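Local structure of 3',5'-cyclic-nucleotide phosphodiesterase 1 (Saccharomyces cerevisiae, 4OJV) at residues D123-H128 / Y228-R233; T154-P159 / K189-K194; I298-E303 / E342-L347; L320-T325 / G354-S359. The protein belongs to the class-II cyclic-nucleotide phosphodiesterases, a metallo-hydrolase-clan family, and binds two zinc ions. One frame throughout, in Å; residues are numbered along the deposited sequence.

Contacts 1 and 4 are buried, and so is the helix pairing of contact 3, whereas contact 2 is only partly buried, at an outermost strand of its sheet within this chain. Contacts 1 and 2 touch and share a sheet: Y124 O receives W156 N at 2.8 Å from the neighbouring strand. Contacts 3 and 4 also touch, with R345 NH2 2.9 Å from I358 O, because helix 336-350 lies against the strands of contact 4. Contacts 2 and 4 are both parallel strand pairs held by backbone bonds; contact 3 is purely apolar, and contact 1 joins the two sheets through aromatic rings. The centres of contacts 2 and 4 are about 28 Å apart, across the chain's centre.

Contact 1. Residues D123-H128 / Y228-R233; sequences DYYITH and YIFRDR. With ZN (zinc ion), chain D.
Y125 meets two aromatic side chains of segment 228-233, and the three rings form a cluster. Its CB sits over one face of the Y228 ring, 3.8 Å from the centroid and close to the normal, and the Y125 ring then turns its edge toward that same ring in a T-shaped pair with planes at 70°. F230 in turn presents its own edge to a face of Y125, with centroids 5.5 Å apart and planes at 80°. Y125 is thus an edge to one neighbour and a face to the other. In Y125 the ring carbon CG lies anti to the carbonyl carbon (chi1 -67°), which places the ring where Y228 and F230 both meet it.

The Y228 hydroxyl OH donates to I126 O at 2.8 Å, approaching from above the carbonyl plane, while T127 CG2 packs at the edge of the same ring, 3.8 Å from CE2. On T127 the hydroxyl instead takes the bond from H128 ND1, 3.0 Å to OG1 and close to the imidazole plane, fixing the ring's rotation while H128 NE2 binds zinc. H130, H213 and D244 share that metal. The arrangement is a sheet-to-sheet aromatic core leading into the histidine-rich zinc site of a metallo-hydrolase fold.

Contact 2. Residues T154-P159 / K189-K194; sequences TIWGLP and KCLNPK
K189 N to I155 O is a 2.8 Å backbone bond with an N-H...O angle of 165°, and it belongs to the parallel pairing of strands 153-157 and 186-190. G157 continues the pairing from both its polar atoms: its N donates to K189 O at 3.2 Å, and its O receives L191 N at 2.8 Å, with that donor above the carbonyl plane.

W156 and K189, paired in the register, send their side chains to the same face of the sheet and run side by side. K189 CB lies over the six-membered ring of W156, 4.1 Å from its centroid, and the extended lysine chain carries CD along to CH2. T154 CG2 reaches that ring face too, and touches K189 CD at 3.8 Å. L191 crosses the indole at about a right angle, its CD2 3.6 Å from CE3. The indole NE1 bonds D123 OD1 on the neighbouring strand, which holds the ring's orientation.

Beyond the strands, L158 CD2 packs 4.0 Å from P193 CB, while C190 SG lies near P159 on the face away from W156. Since L158 is the N-cap of helix 159-169 and this helix leads on to strand 186-190, the contact is the strand pairing of a beta-alpha-beta unit.

Contact 3. Residues I298-E303 / E342-L347; sequences IYLINE and EELRFL
I301 and L347 make the close part of this helix pairing, with CG1 of I301 3.7 Å from CB of L347. The same CG1 also meets L344 CD2 at 3.8 Å, so the isoleucine fits between two leucines one helical turn apart. Its CG1 stands anti to the carbonyl carbon (chi1 -70°), and the second bend at chi2 (-67°) brings the terminal methyl CD1 to within 3.6 Å of L344 O, a packing contact against the backbone of the partner helix. CG2, the other branch, lies alongside L347 as well.

L300 comes in at about a right angle to L344, and methyl meets methyl, CD2 to CD2 at 3.9 Å. The axes of the two short segments approach to 9.7 Å and cross at -41°, their N-to-C directions the same way round. Helix 336-350 is the connecting helix of the beta-alpha-beta unit between strands 321-325 and 357-360, and helix 297-311 packs beside it; L344 also reaches V324 and I358 of those strands, so it joins helix, helix and sheet.

The packing thins toward I298, which is partly exposed and points its CB away from the partner helix. There L347 CD1 approaches the backbone, 3.8 Å from I298 N, while the nearest side-chain atom, I298 CB, is 4.4 Å away. E342, exposed, is salt-bridged to R334.

Contact 4. Residues L320-T325 / G354-S359; sequences LNVIVT and GDLRIS
The N321 amide and the R357 guanidinium, paired in register on one face of the sheet, stand with their planes 82° apart, nearly perpendicular. Water 3 links them at the guanidinium edge and in its plane, accepting from N321 ND2 and R357 NH1, each at 2.9 Å. Elsewhere on the edge, R357 NH2 donates to D355 OD2 at 3.0 Å in a salt bridge, with the carboxylate oxygen in the guanidinium plane and met on its syn side. These two in-plane partners fix the rotation of the guanidinium. R357 runs extended from CG to NE, which carries the charged group out to D355, the centre of an inverse gamma turn. The amide oxygen N321 OD1 takes a bond from water 2, which also touches S359 OG at 2.7 Å; that hydroxyl is bonded to D81 N as well.

V322 and I358 take the other face. Just before the strands, L320 and L356 lie side by side, pointing the same way, and L356 CD1 packs 3.7 Å from V322 CG2. Farther along, V324 CG2 meets I358 CG2 at 3.8 Å.

Four backbone bonds join the strands; V324 N to S359 O, 2.8 Å at 171°, is the straightest. The short strand axes lie 18° apart. Strand 321-325, helix 336-350 and strand 357-360 form a beta-alpha-beta unit, with strand 357-360 outermost in its mixed sheet within this chain.

Contact 1. Residues D123-H128 / Y228-R233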
# COMPACT_ATOMS: atom_id res chain seq x y z
N ASP A 123 -17.82 -5.93 -6.19
CA ASP A 123 -17.16 -6.47 -7.36
C ASP A 123 -15.96 -5.60 -7.68
O ASP A 123 -16.06 -4.37 -7.72
CB ASP A 123 -18.09 -6.45 -8.59
CG ASP A 123 -19.31 -7.37 -8.47
OD1 ASP A 123 -19.18 -8.60 -8.58
OD2 ASP A 123 -20.42 -6.82 -8.33
N TYR A 124 -14.82 -6.25 -7.93
CA TYR A 124 -13.63 -5.59 -8.47
C TYR A 124 -13.42 -6.07 -9.90
O TYR A 124 -13.55 -7.28 -10.16
CB TYR A 124 -12.39 -5.99 -7.68
CG TYR A 124 -12.29 -5.51 -6.25
CD1 TYR A 124 -12.97 -6.15 -5.23
CD2 TYR A 124 -11.45 -4.45 -5.92
CE1 TYR A 124 -12.85 -5.73 -3.91
CE2 TYR A 124 -11.31 -4.03 -4.61
CZ TYR A 124 -12.02 -4.67 -3.62
OH TYR A 124 -11.88 -4.29 -2.30
N TYR A 125 -13.06 -5.15 -10.78
CA TYR A 125 -12.63 -5.48 -12.14
C TYR A 125 -11.16 -5.11 -12.23
O TYR A 125 -10.81 -3.94 -12.25
CB TYR A 125 -13.49 -4.74 -13.17
CG TYR A 125 -14.92 -5.23 -13.13
CD1 TYR A 125 -15.85 -4.66 -12.27
CD2 TYR A 125 -15.32 -6.31 -13.92
CE1 TYR A 125 -17.16 -5.13 -12.21
CE2 TYR A 125 -16.62 -6.79 -13.86
CZ TYR A 125 -17.52 -6.21 -13.00
OH TYR A 125 -18.82 -6.67 -12.94
N ILE A 126 -10.31 -6.13 -12.23
CA ILE A 126 -8.87 -5.92 -12.14
C ILE A 126 -8.27 -5.94 -13.54
O ILE A 126 -8.61 -6.81 -14.35
CB ILE A 126 -8.21 -6.99 -11.22
CG1 ILE A 126 -8.85 -6.99 -9.83
CG2 ILE A 126 -6.69 -6.79 -11.14
CD1 ILE A 126 -8.75 -5.68 -9.06
N THR A 127 -7.40 -4.97 -13.82
CA THR A 127 -6.84 -4.85 -15.16
C THR A 127 -5.62 -5.74 -15.38
O THR A 127 -5.41 -6.28 -16.46
CB THR A 127 -6.48 -3.38 -15.49
OG1 THR A 127 -5.42 -2.94 -14.62
CG2 THR A 127 -7.71 -2.47 -15.39
N HIS A 128 -4.79 -5.84 -14.36
CA HIS A 128 -3.61 -6.70 -14.38
C HIS A 128 -3.14 -6.88 -12.96
O HIS A 128 -3.49 -6.08 -12.10
CB HIS A 128 -2.52 -6.19 -15.33
CG HIS A 128 -1.83 -4.90 -14.89
ND1 HIS A 128 -2.48 -3.72 -14.75
CD2 HIS A 128 -0.49 -4.66 -14.62
CE1 HIS A 128 -1.58 -2.76 -14.41
NE2 HIS A 128 -0.36 -3.33 -14.34
N TYR A 228 -11.53 -1.71 -19.71
CA TYR A 228 -12.92 -2.03 -19.44
C TYR A 228 -13.85 -0.95 -19.96
O TYR A 228 -13.69 0.22 -19.62
CB TYR A 228 -13.15 -2.17 -17.94
CG TYR A 228 -12.58 -3.42 -17.32
CD1 TYR A 228 -13.23 -4.64 -17.45
CD2 TYR A 228 -11.40 -3.38 -16.57
CE1 TYR A 228 -12.72 -5.79 -16.87
CE2 TYR A 228 -10.88 -4.52 -15.98
CZ TYR A 228 -11.55 -5.73 -16.14
OH TYR A 228 -11.08 -6.90 -15.58
N ILE A 229 -14.84 -1.36 -20.75
CA ILE A 229 -15.96 -0.49 -21.09
C ILE A 229 -17.12 -0.79 -20.15
O ILE A 229 -17.51 -1.96 -20.00
CB ILE A 229 -16.45 -0.68 -22.55
CG1 ILE A 229 -15.28 -0.55 -23.53
CG2 ILE A 229 -17.59 0.30 -22.86
CD1 ILE A 229 -15.64 -0.84 -24.98
N PHE A 230 -17.65 0.24 -19.51
CA PHE A 230 -18.90 0.13 -18.75
C PHE A 230 -19.97 0.90 -19.48
O PHE A 230 -19.80 2.09 -19.75
CB PHE A 230 -18.74 0.63 -17.31
CG PHE A 230 -17.78 -0.19 -16.49
CD1 PHE A 230 -16.42 0.11 -16.48
CD2 PHE A 230 -18.23 -1.30 -15.78
CE1 PHE A 230 -15.54 -0.67 -15.75
CE2 PHE A 230 -17.35 -2.08 -15.05
CZ PHE A 230 -16.00 -1.76 -15.04
N ARG A 231 -21.07 0.22 -19.80
CA ARG A 231 -22.18 0.84 -20.53
C ARG A 231 -23.46 0.80 -19.72
O ARG A 231 -23.91 -0.27 -19.31
CB ARG A 231 -22.38 0.15 -21.88
CG ARG A 231 -23.60 0.65 -22.64
CD ARG A 231 -23.62 0.17 -24.08
NE ARG A 231 -23.63 -1.29 -24.13
CZ ARG A 231 -23.06 -2.02 -25.08
NH1 ARG A 231 -22.43 -1.43 -26.10
NH2 ARG A 231 -23.13 -3.34 -25.02
N ASP A 232 -24.04 1.97 -19.48
CA ASP A 232 -25.36 2.03 -18.87
C ASP A 232 -26.39 1.66 -19.93
O ASP A 232 -26.50 2.34 -20.95
CB ASP A 232 -25.64 3.44 -18.36
CG ASP A 232 -27.03 3.57 -17.81
OD1 ASP A 232 -27.39 2.77 -16.93
OD2 ASP A 232 -27.77 4.47 -18.27
N ARG A 233 -27.14 0.59 -19.70
CA ARG A 233 -28.04 0.10 -20.74
C ARG A 233 -29.17 1.05 -21.11
O ARG A 233 -29.54 1.15 -22.28
CB ARG A 233 -28.55 -1.29 -20.42
CG ARG A 233 -27.51 -2.37 -20.69
CD ARG A 233 -28.13 -3.75 -20.66
NE ARG A 233 -28.71 -4.04 -19.35
CZ ARG A 233 -28.04 -4.54 -18.32
NH1 ARG A 233 -26.75 -4.81 -18.42
NH2 ARG A 233 -28.68 -4.77 -17.17
ZN ZN D . 1.60 -2.37 -14.29
O HOH W 1 1.47 -1.54 -12.58

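Contact 2. Residues T154-P159 / K189-K194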
# COMPACT_ATOMS: atom_id res chain seq x y z
N THR A 154 -16.50 -10.36 -5.19
CA THR A 154 -16.03 -11.07 -6.36
C THR A 154 -14.97 -10.24 -7.07
O THR A 154 -15.13 -9.03 -7.27
CB THR A 154 -17.19 -11.39 -7.33
OG1 THR A 154 -18.19 -12.14 -6.64
CG2 THR A 154 -16.70 -12.20 -8.52
N ILE A 155 -13.87 -10.91 -7.44
CA ILE A 155 -12.77 -10.30 -8.18
C ILE A 155 -12.87 -10.86 -9.60
O ILE A 155 -12.77 -12.08 -9.80
CB ILE A 155 -11.40 -10.69 -7.58
CG1 ILE A 155 -11.28 -10.25 -6.11
CG2 ILE A 155 -10.28 -10.09 -8.41
CD1 ILE A 155 -10.18 -10.97 -5.36
N TRP A 156 -13.09 -9.96 -10.57
CA TRP A 156 -13.22 -10.31 -11.98
C TRP A 156 -12.00 -9.91 -12.74
O TRP A 156 -11.37 -8.88 -12.44
CB TRP A 156 -14.39 -9.57 -12.60
CG TRP A 156 -15.72 -9.80 -11.95
CD1 TRP A 156 -16.29 -9.10 -10.90
CD2 TRP A 156 -16.73 -10.78 -12.35
NE1 TRP A 156 -17.55 -9.58 -10.62
CE2 TRP A 156 -17.87 -10.58 -11.46
CE3 TRP A 156 -16.80 -11.76 -13.33
CZ2 TRP A 156 -19.02 -11.36 -11.56
CZ3 TRP A 156 -17.96 -12.54 -13.42
CH2 TRP A 156 -19.04 -12.34 -12.55
N GLY A 157 -11.67 -10.66 -13.78
CA GLY A 157 -10.57 -10.30 -14.66
C GLY A 157 -10.49 -11.24 -15.83
O GLY A 157 -11.14 -12.29 -15.85
N LEU A 158 -9.69 -10.88 -16.81
CA LEU A 158 -9.30 -11.81 -17.86
C LEU A 158 -8.39 -12.88 -17.26
O LEU A 158 -7.85 -12.70 -16.17
CB LEU A 158 -8.60 -11.05 -19.00
CG LEU A 158 -9.46 -10.06 -19.80
CD1 LEU A 158 -8.60 -9.39 -20.87
CD2 LEU A 158 -10.69 -10.72 -20.42
N PRO A 159 -8.21 -14.02 -17.96
CA PRO A 159 -7.36 -15.09 -17.40
C PRO A 159 -5.94 -14.67 -17.02
O PRO A 159 -5.42 -15.15 -16.02
CB PRO A 159 -7.34 -16.13 -18.52
CG PRO A 159 -8.66 -15.94 -19.21
CD PRO A 159 -8.90 -14.46 -19.19
N LYS A 189 -13.34 -14.77 -10.47
CA LYS A 189 -14.11 -15.17 -11.65
C LYS A 189 -13.51 -14.59 -12.92
O LYS A 189 -13.12 -13.41 -12.98
CB LYS A 189 -15.57 -14.75 -11.50
CG LYS A 189 -16.32 -15.55 -10.45
CD LYS A 189 -17.81 -15.24 -10.47
CE LYS A 189 -18.51 -15.88 -9.28
NZ LYS A 189 -19.98 -15.70 -9.36
N CYS A 190 -13.42 -15.42 -13.95
CA CYS A 190 -12.89 -14.98 -15.24
C CYS A 190 -13.95 -14.36 -16.13
O CYS A 190 -15.14 -14.71 -16.05
CB CYS A 190 -12.22 -16.14 -15.97
SG CYS A 190 -10.52 -16.49 -15.47
N LEU A 191 -13.50 -13.43 -16.96
CA LEU A 191 -14.28 -12.84 -18.02
C LEU A 191 -13.70 -13.28 -19.35
O LEU A 191 -12.50 -13.55 -19.46
CB LEU A 191 -14.21 -11.31 -17.93
CG LEU A 191 -14.83 -10.65 -16.70
CD1 LEU A 191 -14.34 -9.21 -16.60
CD2 LEU A 191 -16.35 -10.72 -16.74
N ASN A 192 -14.55 -13.33 -20.37
CA ASN A 192 -14.12 -13.56 -21.74
C ASN A 192 -13.83 -12.24 -22.43
O ASN A 192 -14.62 -11.30 -22.33
CB ASN A 192 -15.20 -14.30 -22.53
CG ASN A 192 -15.47 -15.70 -21.99
OD1 ASN A 192 -14.54 -16.42 -21.63
ND2 ASN A 192 -16.74 -16.07 -21.95
N PRO A 193 -12.70 -12.16 -23.16
CA PRO A 193 -12.37 -10.91 -23.84
C PRO A 193 -13.36 -10.58 -24.96
O PRO A 193 -13.87 -11.48 -25.65
CB PRO A 193 -10.97 -11.19 -24.41
CG PRO A 193 -10.92 -12.67 -24.58
CD PRO A 193 -11.72 -13.22 -23.43
N LYS A 194 -13.63 -9.28 -25.13
CA LYS A 194 -14.47 -8.75 -26.21
C LYS A 194 -15.96 -9.07 -26.08
O LYS A 194 -16.74 -8.72 -26.96
CB LYS A 194 -13.96 -9.20 -27.59
CG LYS A 194 -12.47 -9.02 -27.81
CD LYS A 194 -12.07 -9.42 -29.23
CE LYS A 194 -10.62 -9.86 -29.29
NZ LYS A 194 -9.67 -8.77 -28.92

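Contact 3. Residues I298-E303 / E342-L347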
# COMPACT_ATOMS: atom_id res chain seq x y z
N ILE A 298 3.18 11.81 -26.25
CA ILE A 298 3.14 11.57 -27.69
C ILE A 298 2.42 10.25 -28.00
O ILE A 298 1.62 10.19 -28.93
CB ILE A 298 4.55 11.65 -28.35
CG1 ILE A 298 4.45 11.49 -29.87
CG2 ILE A 298 5.51 10.63 -27.74
CD1 ILE A 298 3.60 12.55 -30.55
N TYR A 299 2.68 9.21 -27.21
CA TYR A 299 2.03 7.93 -27.44
C TYR A 299 0.54 7.97 -27.12
O TYR A 299 -0.28 7.41 -27.86
CB TYR A 299 2.75 6.81 -26.70
CG TYR A 299 4.17 6.62 -27.17
CD1 TYR A 299 4.45 6.05 -28.42
CD2 TYR A 299 5.24 7.02 -26.38
CE1 TYR A 299 5.75 5.89 -28.86
CE2 TYR A 299 6.55 6.87 -26.81
CZ TYR A 299 6.80 6.30 -28.04
OH TYR A 299 8.10 6.14 -28.46
N LEU A 300 0.17 8.65 -26.04
CA LEU A 300 -1.24 8.77 -25.71
C LEU A 300 -1.98 9.59 -26.79
O LEU A 300 -3.05 9.20 -27.25
CB LEU A 300 -1.46 9.38 -24.32
CG LEU A 300 -2.93 9.64 -23.94
CD1 LEU A 300 -3.80 8.39 -24.08
CD2 LEU A 300 -3.05 10.18 -22.53
N ILE A 301 -1.40 10.72 -27.19
CA ILE A 301 -2.01 11.52 -28.25
C ILE A 301 -2.11 10.73 -29.57
O ILE A 301 -3.11 10.83 -30.27
CB ILE A 301 -1.31 12.89 -28.43
CG1 ILE A 301 -1.58 13.80 -27.22
CG2 ILE A 301 -1.73 13.59 -29.73
CD1 ILE A 301 -3.02 14.26 -27.05
N ASN A 302 -1.11 9.90 -29.87
CA ASN A 302 -1.19 9.06 -31.07
C ASN A 302 -2.37 8.09 -31.01
O ASN A 302 -3.06 7.88 -32.01
CB ASN A 302 0.10 8.27 -31.30
CG ASN A 302 1.23 9.14 -31.84
OD1 ASN A 302 1.03 10.29 -32.21
ND2 ASN A 302 2.43 8.57 -31.88
N GLU A 303 -2.61 7.51 -29.84
CA GLU A 303 -3.76 6.63 -29.65
C GLU A 303 -5.08 7.37 -29.81
O GLU A 303 -5.98 6.89 -30.51
CB GLU A 303 -3.69 5.90 -28.30
CG GLU A 303 -2.53 4.91 -28.18
CD GLU A 303 -2.49 3.88 -29.30
OE1 GLU A 303 -3.57 3.42 -29.75
OE2 GLU A 303 -1.38 3.51 -29.75
N GLU A 342 0.12 19.86 -19.67
CA GLU A 342 0.51 20.88 -20.65
C GLU A 342 0.94 20.27 -21.96
O GLU A 342 0.56 20.74 -23.03
CB GLU A 342 1.63 21.73 -20.08
CG GLU A 342 1.16 22.64 -18.96
CD GLU A 342 2.30 23.33 -18.27
OE1 GLU A 342 3.47 23.02 -18.59
OE2 GLU A 342 2.03 24.19 -17.41
N GLU A 343 1.73 19.20 -21.89
CA GLU A 343 2.21 18.50 -23.07
C GLU A 343 1.08 17.87 -23.86
O GLU A 343 1.04 17.96 -25.09
CB GLU A 343 3.30 17.48 -22.70
CG GLU A 343 4.57 18.16 -22.22
CD GLU A 343 5.64 17.20 -21.73
OE1 GLU A 343 5.35 16.02 -21.44
OE2 GLU A 343 6.81 17.64 -21.62
N LEU A 344 0.14 17.24 -23.15
CA LEU A 344 -1.01 16.64 -23.81
C LEU A 344 -1.89 17.69 -24.50
O LEU A 344 -2.31 17.49 -25.65
CB LEU A 344 -1.85 15.83 -22.82
CG LEU A 344 -1.26 14.50 -22.36
CD1 LEU A 344 -2.05 13.96 -21.18
CD2 LEU A 344 -1.23 13.48 -23.48
N ARG A 345 -2.14 18.79 -23.82
CA ARG A 345 -2.97 19.86 -24.39
C ARG A 345 -2.30 20.48 -25.62
O ARG A 345 -2.96 20.77 -26.63
CB ARG A 345 -3.30 20.92 -23.35
CG ARG A 345 -4.33 20.44 -22.34
CD ARG A 345 -4.56 21.48 -21.26
NE ARG A 345 -5.63 21.07 -20.36
CZ ARG A 345 -5.85 21.60 -19.16
NH1 ARG A 345 -5.07 22.56 -18.69
NH2 ARG A 345 -6.86 21.16 -18.41
N PHE A 346 -0.98 20.66 -25.54
CA PHE A 346 -0.22 21.21 -26.66
C PHE A 346 -0.28 20.27 -27.86
O PHE A 346 -0.56 20.70 -28.99
CB PHE A 346 1.24 21.47 -26.26
CG PHE A 346 2.09 21.99 -27.39
CD1 PHE A 346 2.73 21.11 -28.26
CD2 PHE A 346 2.25 23.36 -27.59
CE1 PHE A 346 3.51 21.58 -29.31
CE2 PHE A 346 3.03 23.84 -28.63
CZ PHE A 346 3.66 22.95 -29.49
N LEU A 347 -0.05 18.98 -27.63
CA LEU A 347 -0.03 18.00 -28.71
C LEU A 347 -1.42 17.79 -29.31
O LEU A 347 -1.55 17.60 -30.52
CB LEU A 347 0.58 16.67 -28.25
CG LEU A 347 2.09 16.66 -27.99
CD1 LEU A 347 2.49 15.41 -27.22
CD2 LEU A 347 2.90 16.79 -29.28

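Contact 4. Residues L320-T325 / G354-S359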
# COMPACT_ATOMS: atom_id res chain seq x y z
N LEU A 320 -15.08 15.20 -25.70
CA LEU A 320 -14.56 14.02 -24.99
C LEU A 320 -13.75 14.42 -23.76
O LEU A 320 -12.83 15.23 -23.85
CB LEU A 320 -13.70 13.16 -25.92
CG LEU A 320 -13.09 11.89 -25.30
CD1 LEU A 320 -14.17 10.93 -24.83
CD2 LEU A 320 -12.15 11.23 -26.29
N ASN A 321 -14.08 13.81 -22.62
CA ASN A 321 -13.27 13.94 -21.41
C ASN A 321 -12.24 12.83 -21.31
O ASN A 321 -12.58 11.64 -21.26
CB ASN A 321 -14.17 13.95 -20.17
CG ASN A 321 -14.74 15.32 -19.92
OD1 ASN A 321 -14.05 16.21 -19.43
ND2 ASN A 321 -16.00 15.50 -20.27
N VAL A 322 -10.97 13.23 -21.32
CA VAL A 322 -9.86 12.33 -21.08
C VAL A 322 -9.32 12.62 -19.69
O VAL A 322 -8.89 13.74 -19.40
CB VAL A 322 -8.76 12.49 -22.16
CG1 VAL A 322 -7.54 11.63 -21.83
CG2 VAL A 322 -9.32 12.15 -23.53
N ILE A 323 -9.39 11.60 -18.84
CA ILE A 323 -8.96 11.70 -17.45
C ILE A 323 -7.67 10.89 -17.33
O ILE A 323 -7.69 9.67 -17.48
CB ILE A 323 -10.05 11.14 -16.49
CG1 ILE A 323 -11.43 11.77 -16.78
CG2 ILE A 323 -9.63 11.29 -15.04
CD1 ILE A 323 -11.49 13.27 -16.62
N VAL A 324 -6.57 11.58 -17.10
CA VAL A 324 -5.23 10.99 -17.13
C VAL A 324 -4.90 10.41 -15.76
O VAL A 324 -4.98 11.10 -14.75
CB VAL A 324 -4.20 12.05 -17.53
CG1 VAL A 324 -2.78 11.50 -17.52
CG2 VAL A 324 -4.53 12.62 -18.90
N THR A 325 -4.51 9.14 -15.75
CA THR A 325 -4.26 8.40 -14.53
C THR A 325 -2.82 7.93 -14.45
O THR A 325 -2.06 8.04 -15.41
CB THR A 325 -5.18 7.17 -14.47
OG1 THR A 325 -4.82 6.30 -15.56
CG2 THR A 325 -6.65 7.58 -14.60
N GLY A 354 -9.73 18.88 -31.83
CA GLY A 354 -10.96 19.57 -31.46
C GLY A 354 -11.06 19.88 -29.98
O GLY A 354 -10.05 19.98 -29.28
N ASP A 355 -12.29 20.02 -29.51
CA ASP A 355 -12.58 20.45 -28.14
C ASP A 355 -12.45 19.28 -27.16
O ASP A 355 -13.39 18.92 -26.46
CB ASP A 355 -13.98 21.08 -28.08
CG ASP A 355 -14.28 21.72 -26.74
OD1 ASP A 355 -13.34 22.04 -25.98
OD2 ASP A 355 -15.48 21.91 -26.43
N LEU A 356 -11.25 18.70 -27.14
CA LEU A 356 -10.89 17.62 -26.24
C LEU A 356 -10.62 18.20 -24.86
O LEU A 356 -9.92 19.21 -24.74
CB LEU A 356 -9.64 16.94 -26.80
CG LEU A 356 -9.08 15.69 -26.13
CD1 LEU A 356 -10.10 14.56 -26.18
CD2 LEU A 356 -7.79 15.28 -26.81
N ARG A 357 -11.18 17.58 -23.82
CA ARG A 357 -11.08 18.11 -22.46
C ARG A 357 -10.24 17.17 -21.62
O ARG A 357 -10.66 16.05 -21.31
CB ARG A 357 -12.46 18.31 -21.86
CG ARG A 357 -13.27 19.33 -22.64
CD ARG A 357 -14.75 19.09 -22.55
NE ARG A 357 -15.45 20.00 -23.45
CZ ARG A 357 -16.69 20.44 -23.24
NH1 ARG A 357 -17.36 20.05 -22.17
NH2 ARG A 357 -17.24 21.28 -24.11
N ILE A 358 -9.03 17.61 -21.28
CA ILE A 358 -8.05 16.77 -20.60
C ILE A 358 -7.89 17.23 -19.16
O ILE A 358 -7.70 18.42 -18.89
CB ILE A 358 -6.69 16.77 -21.33
CG1 ILE A 358 -6.88 16.52 -22.84
CG2 ILE A 358 -5.75 15.75 -20.69
CD1 ILE A 358 -5.59 16.56 -23.64
N SER A 359 -8.00 16.28 -18.24
CA SER A 359 -7.83 16.52 -16.82
C SER A 359 -6.96 15.42 -16.24
O SER A 359 -6.94 14.30 -16.75
CB SER A 359 -9.19 16.49 -16.09
OG SER A 359 -10.07 17.47 -16.60
O HOH W 2 -11.45 16.28 -18.57
O HOH W 3 -16.76 18.24 -19.96